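Local coordinates for probable transcriptional regulatory protein aq_1575 (Aquifex aeolicus, PDB 1LFP) that probably binds DNA and takes part in the regulation of transcription, at residues E141-A144 with K145-S148; S111-R114 with H115-K119; G40-P43 with E44-P47. All blocks are in the same frame, centred on the assembly; numbering follows the deposited sequence.

All three contacts illustrate how side chains and backbone groups three to five residues apart shape a chain locally. In contacts 1 and 3 overlapping turns lead from one secondary-structure element into a helix; contact 2 is regular helix, with i to i+4 pairing. Along the chain they come in the order 40-47, 111-119, 141-148, and none touches another. Contacts 1 and 2 both belong to the part of the chain matching the second and third TACO1/YebC domains, yet their centres are about 35 Å apart, on opposite sides of the chain's centre. Contact 3, in the N-terminal domain region, has its centre about 29 Å from that of contact 1 and about 36 Å from that of contact 2.

Contact 1: residues E141-A144 with K145-S148; sequences EVPA and KEVS
V142 holds CG2 on the far side from its backbone N (chi1 45°, measured to CG1) and V147 holds CG1 opposite its carbonyl carbon (chi1 -58°); the two valines thus turn a methyl towards each other, and V142 CG2 meets V147 CG1 at 3.9 Å, the side chains crossing at a slant. The other methyl of V147 lies against backbone: V147 CG2 is 3.5 Å from P143 O. What folds the chain back is a pair of overlapping beta-turns. E146 N donates to P143 O at 3.3 Å, from well above the carbonyl plane, while V147 N donates to A144 O at 2.9 Å with an N-H...O angle of 157°. V147 N also makes a weak bond to P143 O, so one amide is divided between two carbonyls. Were V147 cut back to an alanine, V142 CG2 would probably lose its methyl partner and a gap would open over the P143 carbonyl. The side chains of K145 and E146 lead outwards from this turn. The turn follows the end of strand 134-143, which runs between strands 170-175 and 196-203; V147 also packs on H171 and P193, and S148 directly precedes helix 149-159, its OG bonding to E151 rather than capping the helix.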
ATOM      1  N   GLU A 141       4.646  -2.149  -8.492  1.00 23.34           N
ATOM      2  CA  GLU A 141       5.587  -1.039  -8.565  1.00 25.57           C
ATOM      3  C   GLU A 141       6.859  -1.546  -9.214  1.00 24.88           C
ATOM      4  O   GLU A 141       7.297  -2.642  -8.913  1.00 25.48           O
ATOM      5  CB  GLU A 141       5.916  -0.487  -7.166  1.00 28.75           C
ATOM      6  CG  GLU A 141       5.070   0.731  -6.793  1.00 30.88           C
ATOM      7  CD  GLU A 141       5.247   1.191  -5.352  1.00 34.09           C
ATOM      8  OE1 GLU A 141       6.394   1.137  -4.831  1.00 32.91           O
ATOM      9  OE2 GLU A 141       4.226   1.619  -4.748  1.00 36.11           O
ATOM     10  N   VAL A 142       7.420  -0.744 -10.110  1.00 25.83           N
ATOM     11  CA  VAL A 142       8.666  -1.104 -10.807  1.00 25.21           C
ATOM     12  C   VAL A 142       9.573   0.110 -10.777  1.00 24.70           C
ATOM     13  O   VAL A 142       9.174   1.230 -11.108  1.00 27.45           O
ATOM     14  CB  VAL A 142       8.388  -1.546 -12.280  1.00 29.30           C
ATOM     15  CG1 VAL A 142       7.442  -0.614 -12.919  1.00 32.27           C
ATOM     16  CG2 VAL A 142       9.682  -1.608 -13.097  1.00 26.49           C
ATOM     17  N   PRO A 143      10.820  -0.094 -10.369  1.00 26.02           N
ATOM     18  CA  PRO A 143      11.810   0.983 -10.282  1.00 26.88           C
ATOM     19  C   PRO A 143      12.119   1.718 -11.595  1.00 27.85           C
ATOM     20  O   PRO A 143      12.563   1.128 -12.577  1.00 28.99           O
ATOM     21  CB  PRO A 143      13.028   0.283  -9.663  1.00 24.06           C
ATOM     22  CG  PRO A 143      12.819  -1.181  -9.929  1.00 25.68           C
ATOM     23  CD  PRO A 143      11.324  -1.344  -9.786  1.00 24.43           C
ATOM     24  N   ALA A 144      11.893   3.027 -11.613  1.00 27.12           N
ATOM     25  CA  ALA A 144      12.136   3.798 -12.818  1.00 29.66           C
ATOM     26  C   ALA A 144      13.603   3.690 -13.225  1.00 31.04           C
ATOM     27  O   ALA A 144      13.924   3.375 -14.381  1.00 31.73           O
ATOM     28  CB  ALA A 144      11.746   5.262 -12.597  1.00 31.59           C
ATOM     29  N   LYS A 145      14.467   3.937 -12.249  1.00 38.79           N
ATOM     30  CA  LYS A 145      15.913   3.898 -12.410  1.00 41.80           C
ATOM     31  C   LYS A 145      16.405   2.715 -13.211  1.00 42.52           C
ATOM     32  O   LYS A 145      17.336   2.835 -14.002  1.00 43.59           O
ATOM     33  CB  LYS A 145      16.580   3.837 -11.038  1.00 43.07           C
ATOM     34  CG  LYS A 145      16.486   5.103 -10.220  1.00 46.88           C
ATOM     35  CD  LYS A 145      16.947   4.833  -8.799  1.00 48.71           C
ATOM     36  CE  LYS A 145      17.258   6.125  -8.042  1.00 50.38           C
ATOM     37  NZ  LYS A 145      18.603   6.661  -8.405  1.00 51.78           N
ATOM     38  N   GLU A 146      15.768   1.570 -13.004  1.00 26.07           N
ATOM     39  CA  GLU A 146      16.190   0.350 -13.659  1.00 28.58           C
ATOM     40  C   GLU A 146      15.538   0.014 -15.000  1.00 28.75           C
ATOM     41  O   GLU A 146      15.950  -0.938 -15.667  1.00 28.74           O
ATOM     42  CB  GLU A 146      16.017  -0.820 -12.686  1.00 49.91           C
ATOM     43  CG  GLU A 146      16.969  -0.796 -11.471  1.00 52.77           C
ATOM     44  CD  GLU A 146      18.448  -0.973 -11.842  1.00 55.08           C
ATOM     45  OE1 GLU A 146      18.738  -1.565 -12.905  1.00 56.14           O
ATOM     46  OE2 GLU A 146      19.328  -0.538 -11.063  1.00 56.33           O
ATOM     47  N   VAL A 147      14.540   0.778 -15.419  1.00 44.05           N
ATOM     48  CA  VAL A 147      13.908   0.497 -16.704  1.00 45.06           C
ATOM     49  C   VAL A 147      13.824   1.750 -17.558  1.00 46.03           C
ATOM     50  O   VAL A 147      14.734   2.576 -17.553  1.00 46.56           O
ATOM     51  CB  VAL A 147      12.490  -0.074 -16.532  1.00 38.61           C
ATOM     52  CG1 VAL A 147      12.533  -1.355 -15.698  1.00 38.20           C
ATOM     53  CG2 VAL A 147      11.591   0.965 -15.886  1.00 39.05           C
ATOM     54  N   SER A 148      12.725   1.893 -18.285  1.00 51.43           N
ATOM     55  CA  SER A 148      12.535   3.037 -19.157  1.00 53.29           C
ATOM     56  C   SER A 148      11.049   3.306 -19.272  1.00 54.59           C
ATOM     57  O   SER A 148      10.234   2.409 -19.050  1.00 53.90           O
ATOM     58  CB  SER A 148      13.117   2.714 -20.526  1.00 47.82           C
ATOM     59  OG  SER A 148      14.027   1.632 -20.407  1.00 49.24           O
TER

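Contact 2: residues S111-R114 with H115-K119; sequences SEVR and HVFTK
S111 O takes two hydrogen bonds from a single residue, H115. The backbone donor H115 N reaches it at 2.9 Å, as in any alpha-helix, and the ring donor H115 ND1 at 2.6 Å. The two arrive from opposite faces of the carbonyl plane, ND1 from well above it, whereas the oxygen lies close to the plane of the imidazole. H115 CG stands anti to its own carbonyl carbon (chi1 -78°), which swings the ring back towards the preceding turn and sets ND1 over S111; the ND1 bond should restrict rotation of the imidazole, while the backbone bond belongs to the helix. The other carbonyls of the turn are satisfied in the usual i to i+4 way. V116 N donates to E112 O, F117 N to V113 O at 2.9 Å, and T118 N to R114 O at 3.0 Å, the last practically straight at 180°. V113 O has a further neighbour in the rim of the F117 ring, whose CD2 lies 3.4 Å from it. V113 and F117 point the same way, V113 CG1 touching F117 CD2 at 3.6 Å. The carboxylate of E112 is paired with R108 through a salt bridge, which would probably offset the nearby D230. The inward side of helix 106-119, with V113 and F117 buried, faces two elements: V113 and V116 pack on helix 212-226, V116 meeting L221, A224 and L225, while V113 and F117 rest on L124 of strand 123-124.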
ATOM      1  N   SER A 111      -9.434   4.207  17.282  1.00 21.21           N
ATOM      2  CA  SER A 111      -9.279   5.461  17.982  1.00 21.70           C
ATOM      3  C   SER A 111      -8.046   6.232  17.477  1.00 22.51           C
ATOM      4  O   SER A 111      -8.086   7.439  17.297  1.00 21.87           O
ATOM      5  CB  SER A 111      -9.212   5.198  19.482  1.00 25.62           C
ATOM      6  OG  SER A 111      -8.951   6.386  20.205  1.00 28.87           O
ATOM      7  N   GLU A 112      -6.955   5.538  17.212  1.00 26.40           N
ATOM      8  CA  GLU A 112      -5.772   6.238  16.716  1.00 28.07           C
ATOM      9  C   GLU A 112      -6.105   6.892  15.376  1.00 26.92           C
ATOM     10  O   GLU A 112      -5.722   8.043  15.098  1.00 28.84           O
ATOM     11  CB  GLU A 112      -4.623   5.249  16.497  1.00 36.46           C
ATOM     12  CG  GLU A 112      -4.317   4.331  17.676  1.00 40.98           C
ATOM     13  CD  GLU A 112      -3.329   3.223  17.316  1.00 42.18           C
ATOM     14  OE1 GLU A 112      -2.278   3.526  16.736  1.00 40.90           O
ATOM     15  OE2 GLU A 112      -3.599   2.044  17.629  1.00 45.00           O
ATOM     16  N   VAL A 113      -6.840   6.165  14.551  1.00 23.52           N
ATOM     17  CA  VAL A 113      -7.169   6.665  13.213  1.00 20.94           C
ATOM     18  C   VAL A 113      -8.155   7.809  13.296  1.00 20.36           C
ATOM     19  O   VAL A 113      -7.976   8.842  12.629  1.00 18.49           O
ATOM     20  CB  VAL A 113      -7.686   5.531  12.327  1.00 22.60           C
ATOM     21  CG1 VAL A 113      -8.268   6.101  11.050  1.00 20.55           C
ATOM     22  CG2 VAL A 113      -6.541   4.583  11.986  1.00 19.91           C
ATOM     23  N   ARG A 114      -9.158   7.662  14.160  1.00 21.30           N
ATOM     24  CA  ARG A 114     -10.134   8.704  14.355  1.00 24.66           C
ATOM     25  C   ARG A 114      -9.405   9.956  14.811  1.00 23.91           C
ATOM     26  O   ARG A 114      -9.660  11.003  14.274  1.00 22.65           O
ATOM     27  CB  ARG A 114     -11.185   8.321  15.401  1.00 30.39           C
ATOM     28  CG  ARG A 114     -12.371   9.306  15.457  1.00 30.32           C
ATOM     29  CD  ARG A 114     -13.481   8.815  16.398  1.00 31.69           C
ATOM     30  NE  ARG A 114     -13.997   7.495  16.016  1.00 36.16           N
ATOM     31  CZ  ARG A 114     -14.871   7.271  15.033  1.00 38.53           C
ATOM     32  NH1 ARG A 114     -15.356   8.280  14.312  1.00 36.88           N
ATOM     33  NH2 ARG A 114     -15.256   6.026  14.764  1.00 38.10           N
ATOM     34  N   HIS A 115      -8.470   9.825  15.771  1.00 24.30           N
ATOM     35  CA  HIS A 115      -7.747  10.990  16.264  1.00 25.42           C
ATOM     36  C   HIS A 115      -7.006  11.641  15.131  1.00 24.59           C
ATOM     37  O   HIS A 115      -7.039  12.860  15.005  1.00 28.00           O
ATOM     38  CB  HIS A 115      -6.728  10.637  17.371  1.00 27.11           C
ATOM     39  CG  HIS A 115      -7.336  10.424  18.731  1.00 28.63           C
ATOM     40  ND1 HIS A 115      -8.158   9.360  19.022  1.00 30.81           N
ATOM     41  CD2 HIS A 115      -7.255  11.153  19.871  1.00 28.37           C
ATOM     42  CE1 HIS A 115      -8.560   9.438  20.281  1.00 29.47           C
ATOM     43  NE2 HIS A 115      -8.026  10.520  20.818  1.00 32.22           N
ATOM     44  N   VAL A 116      -6.310  10.843  14.318  1.00 22.14           N
ATOM     45  CA  VAL A 116      -5.565  11.442  13.203  1.00 23.66           C
ATOM     46  C   VAL A 116      -6.487  12.228  12.277  1.00 23.94           C
ATOM     47  O   VAL A 116      -6.163  13.343  11.847  1.00 24.56           O
ATOM     48  CB  VAL A 116      -4.849  10.372  12.348  1.00 26.85           C
ATOM     49  CG1 VAL A 116      -4.137  11.036  11.176  1.00 29.71           C
ATOM     50  CG2 VAL A 116      -3.871   9.573  13.227  1.00 28.13           C
ATOM     51  N   PHE A 117      -7.614  11.634  11.914  1.00 22.34           N
ATOM     52  CA  PHE A 117      -8.548  12.326  11.020  1.00 22.40           C
ATOM     53  C   PHE A 117      -9.004  13.671  11.605  1.00 23.33           C
ATOM     54  O   PHE A 117      -8.921  14.705  10.956  1.00 25.98           O
ATOM     55  CB  PHE A 117      -9.761  11.441  10.757  1.00 23.64           C
ATOM     56  CG  PHE A 117      -9.661  10.603   9.489  1.00 21.98           C
ATOM     57  CD1 PHE A 117     -10.036  11.138   8.258  1.00 22.33           C
ATOM     58  CD2 PHE A 117      -9.223   9.276   9.541  1.00 22.84           C
ATOM     59  CE1 PHE A 117      -9.986  10.379   7.071  1.00 22.14           C
ATOM     60  CE2 PHE A 117      -9.163   8.494   8.353  1.00 21.60           C
ATOM     61  CZ  PHE A 117      -9.547   9.056   7.117  1.00 19.67           C
ATOM     62  N   THR A 118      -9.491  13.640  12.836  1.00 28.70           N
ATOM     63  CA  THR A 118      -9.956  14.843  13.518  1.00 30.22           C
ATOM     64  C   THR A 118      -8.910  15.945  13.643  1.00 31.65           C
ATOM     65  O   THR A 118      -9.175  17.102  13.306  1.00 31.90           O
ATOM     66  CB  THR A 118     -10.474  14.498  14.902  1.00 29.86           C
ATOM     67  OG1 THR A 118     -11.572  13.587  14.768  1.00 30.61           O
ATOM     68  CG2 THR A 118     -10.948  15.763  15.630  1.00 30.50           C
ATOM     69  N   LYS A 119      -7.720  15.582  14.096  1.00 32.53           N
ATOM     70  CA  LYS A 119      -6.637  16.537  14.270  1.00 34.46           C
ATOM     71  C   LYS A 119      -6.366  17.327  13.008  1.00 34.89           C
ATOM     72  O   LYS A 119      -6.090  18.520  13.059  1.00 34.41           O
ATOM     73  CB  LYS A 119      -5.380  15.804  14.712  1.00 38.44           C
ATOM     74  CG  LYS A 119      -5.330  15.524  16.198  1.00 41.39           C
ATOM     75  CD  LYS A 119      -6.623  14.914  16.742  1.00 43.98           C
ATOM     76  CE  LYS A 119      -6.394  14.430  18.170  1.00 45.90           C
ATOM     77  NZ  LYS A 119      -5.146  13.599  18.214  1.00 46.24           N
TER

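Contact 3: residues G40-P43 with E44-P47; sequences GPNP and EFNP
N46 N donates to P43 O at 3.0 Å and F45 N to N42 O at 3.1 Å, and these two bonds define the firm part of the contact: overlapping beta-turns that wind residues 42-46 into a short helical coil. Their N-H...O angles, 153° and 155°, are similar, but both donors sit above the carbonyl plane rather than within it, as is usual for such short-range i to i+3 bonds. P43 O also receives a hydrogen bond from R50, so this one oxygen ties the turn to the helix that follows. On the packed side N46 is buried, its CB pointing back towards the first half of the loop, 3.6 Å from N42 O and 3.9 Å from G40 O. G40 leaves the preceding helix with a positive phi (87°) that only glycine accommodates readily here, since any side chain would collide with the preceding carbonyl oxygen and press on P41 CD. The outer side is looser. E44 extends its side chain into solvent, and the exposed ring of F45 has the aliphatic part of N42 for a neighbour, N42 CB lying 4.0 Å from F45 CD2. The loop joins helix 21-39 to helix 47-58: G40 follows the first, N46 occupies the N-cap position of the second and P47 begins it, while P41 leans on I70 and A74 of helix 63-74.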
ATOM      1  N   GLY A  40      -2.295 -20.168   4.928  1.00 30.63           N
ATOM      2  CA  GLY A  40      -1.362 -21.172   5.409  1.00 30.51           C
ATOM      3  C   GLY A  40       0.102 -20.789   5.358  1.00 30.94           C
ATOM      4  O   GLY A  40       0.485 -19.972   4.533  1.00 29.81           O
ATOM      5  N   PRO A  41       0.942 -21.377   6.234  1.00 30.68           N
ATOM      6  CA  PRO A  41       2.388 -21.156   6.363  1.00 31.63           C
ATOM      7  C   PRO A  41       3.230 -21.816   5.262  1.00 32.28           C
ATOM      8  O   PRO A  41       4.435 -21.590   5.165  1.00 32.14           O
ATOM      9  CB  PRO A  41       2.691 -21.723   7.746  1.00 29.04           C
ATOM     10  CG  PRO A  41       1.799 -22.921   7.761  1.00 29.35           C
ATOM     11  CD  PRO A  41       0.490 -22.357   7.234  1.00 28.88           C
ATOM     12  N   ASN A  42       2.593 -22.631   4.431  1.00 30.45           N
ATOM     13  CA  ASN A  42       3.308 -23.295   3.356  1.00 30.62           C
ATOM     14  C   ASN A  42       3.161 -22.446   2.100  1.00 31.22           C
ATOM     15  O   ASN A  42       2.104 -22.417   1.488  1.00 28.99           O
ATOM     16  CB  ASN A  42       2.738 -24.697   3.118  1.00 38.16           C
ATOM     17  CG  ASN A  42       3.419 -25.400   1.964  1.00 39.90           C
ATOM     18  OD1 ASN A  42       3.105 -26.557   1.633  1.00 41.05           O
ATOM     19  ND2 ASN A  42       4.352 -24.701   1.329  1.00 37.61           N
ATOM     20  N   PRO A  43       4.226 -21.735   1.714  1.00 30.65           N
ATOM     21  CA  PRO A  43       4.189 -20.877   0.531  1.00 33.00           C
ATOM     22  C   PRO A  43       3.770 -21.541  -0.761  1.00 34.82           C
ATOM     23  O   PRO A  43       3.298 -20.873  -1.671  1.00 34.67           O
ATOM     24  CB  PRO A  43       5.610 -20.308   0.470  1.00 41.89           C
ATOM     25  CG  PRO A  43       6.423 -21.331   1.202  1.00 40.15           C
ATOM     26  CD  PRO A  43       5.545 -21.667   2.360  1.00 40.85           C
ATOM     27  N   GLU A  44       3.922 -22.855  -0.851  1.00 36.44           N
ATOM     28  CA  GLU A  44       3.554 -23.528  -2.083  1.00 37.40           C
ATOM     29  C   GLU A  44       2.060 -23.408  -2.406  1.00 36.44           C
ATOM     30  O   GLU A  44       1.664 -23.418  -3.573  1.00 36.93           O
ATOM     31  CB  GLU A  44       3.998 -24.985  -2.005  1.00 51.31           C
ATOM     32  CG  GLU A  44       5.481 -25.094  -1.704  1.00 55.70           C
ATOM     33  CD  GLU A  44       5.971 -26.526  -1.678  1.00 58.46           C
ATOM     34  OE1 GLU A  44       7.191 -26.735  -1.501  1.00 59.76           O
ATOM     35  OE2 GLU A  44       5.138 -27.442  -1.837  1.00 60.75           O
ATOM     36  N   PHE A  45       1.238 -23.287  -1.374  1.00 40.50           N
ATOM     37  CA  PHE A  45      -0.206 -23.149  -1.543  1.00 38.34           C
ATOM     38  C   PHE A  45      -0.602 -21.741  -1.107  1.00 36.55           C
ATOM     39  O   PHE A  45      -1.741 -21.523  -0.672  1.00 39.60           O
ATOM     40  CB  PHE A  45      -0.952 -24.149  -0.649  1.00 36.07           C
ATOM     41  CG  PHE A  45      -0.361 -25.538  -0.644  1.00 37.45           C
ATOM     42  CD1 PHE A  45      -0.239 -26.266  -1.822  1.00 38.98           C
ATOM     43  CD2 PHE A  45       0.060 -26.118   0.548  1.00 38.57           C
ATOM     44  CE1 PHE A  45       0.302 -27.556  -1.812  1.00 40.07           C
ATOM     45  CE2 PHE A  45       0.595 -27.397   0.572  1.00 39.44           C
ATOM     46  CZ  PHE A  45       0.717 -28.121  -0.609  1.00 39.68           C
ATOM     47  N   ASN A  46       0.324 -20.788  -1.210  1.00 32.34           N
ATOM     48  CA  ASN A  46       0.040 -19.421  -0.762  1.00 28.31           C
ATOM     49  C   ASN A  46       0.822 -18.375  -1.546  1.00 26.74           C
ATOM     50  O   ASN A  46       1.879 -17.934  -1.116  1.00 26.45           O
ATOM     51  CB  ASN A  46       0.378 -19.322   0.735  1.00 28.50           C
ATOM     52  CG  ASN A  46      -0.129 -18.042   1.377  1.00 26.79           C
ATOM     53  OD1 ASN A  46      -0.255 -17.960   2.615  1.00 27.63           O
ATOM     54  ND2 ASN A  46      -0.409 -17.036   0.554  1.00 23.69           N
ATOM     55  N   PRO A  47       0.308 -17.957  -2.714  1.00 25.57           N
ATOM     56  CA  PRO A  47       1.006 -16.949  -3.532  1.00 24.89           C
ATOM     57  C   PRO A  47       1.269 -15.623  -2.804  1.00 24.98           C
ATOM     58  O   PRO A  47       2.312 -14.971  -3.010  1.00 24.06           O
ATOM     59  CB  PRO A  47       0.068 -16.769  -4.740  1.00 25.86           C
ATOM     60  CG  PRO A  47      -0.620 -18.083  -4.842  1.00 31.02           C
ATOM     61  CD  PRO A  47      -0.919 -18.419  -3.384  1.00 29.27           C
TER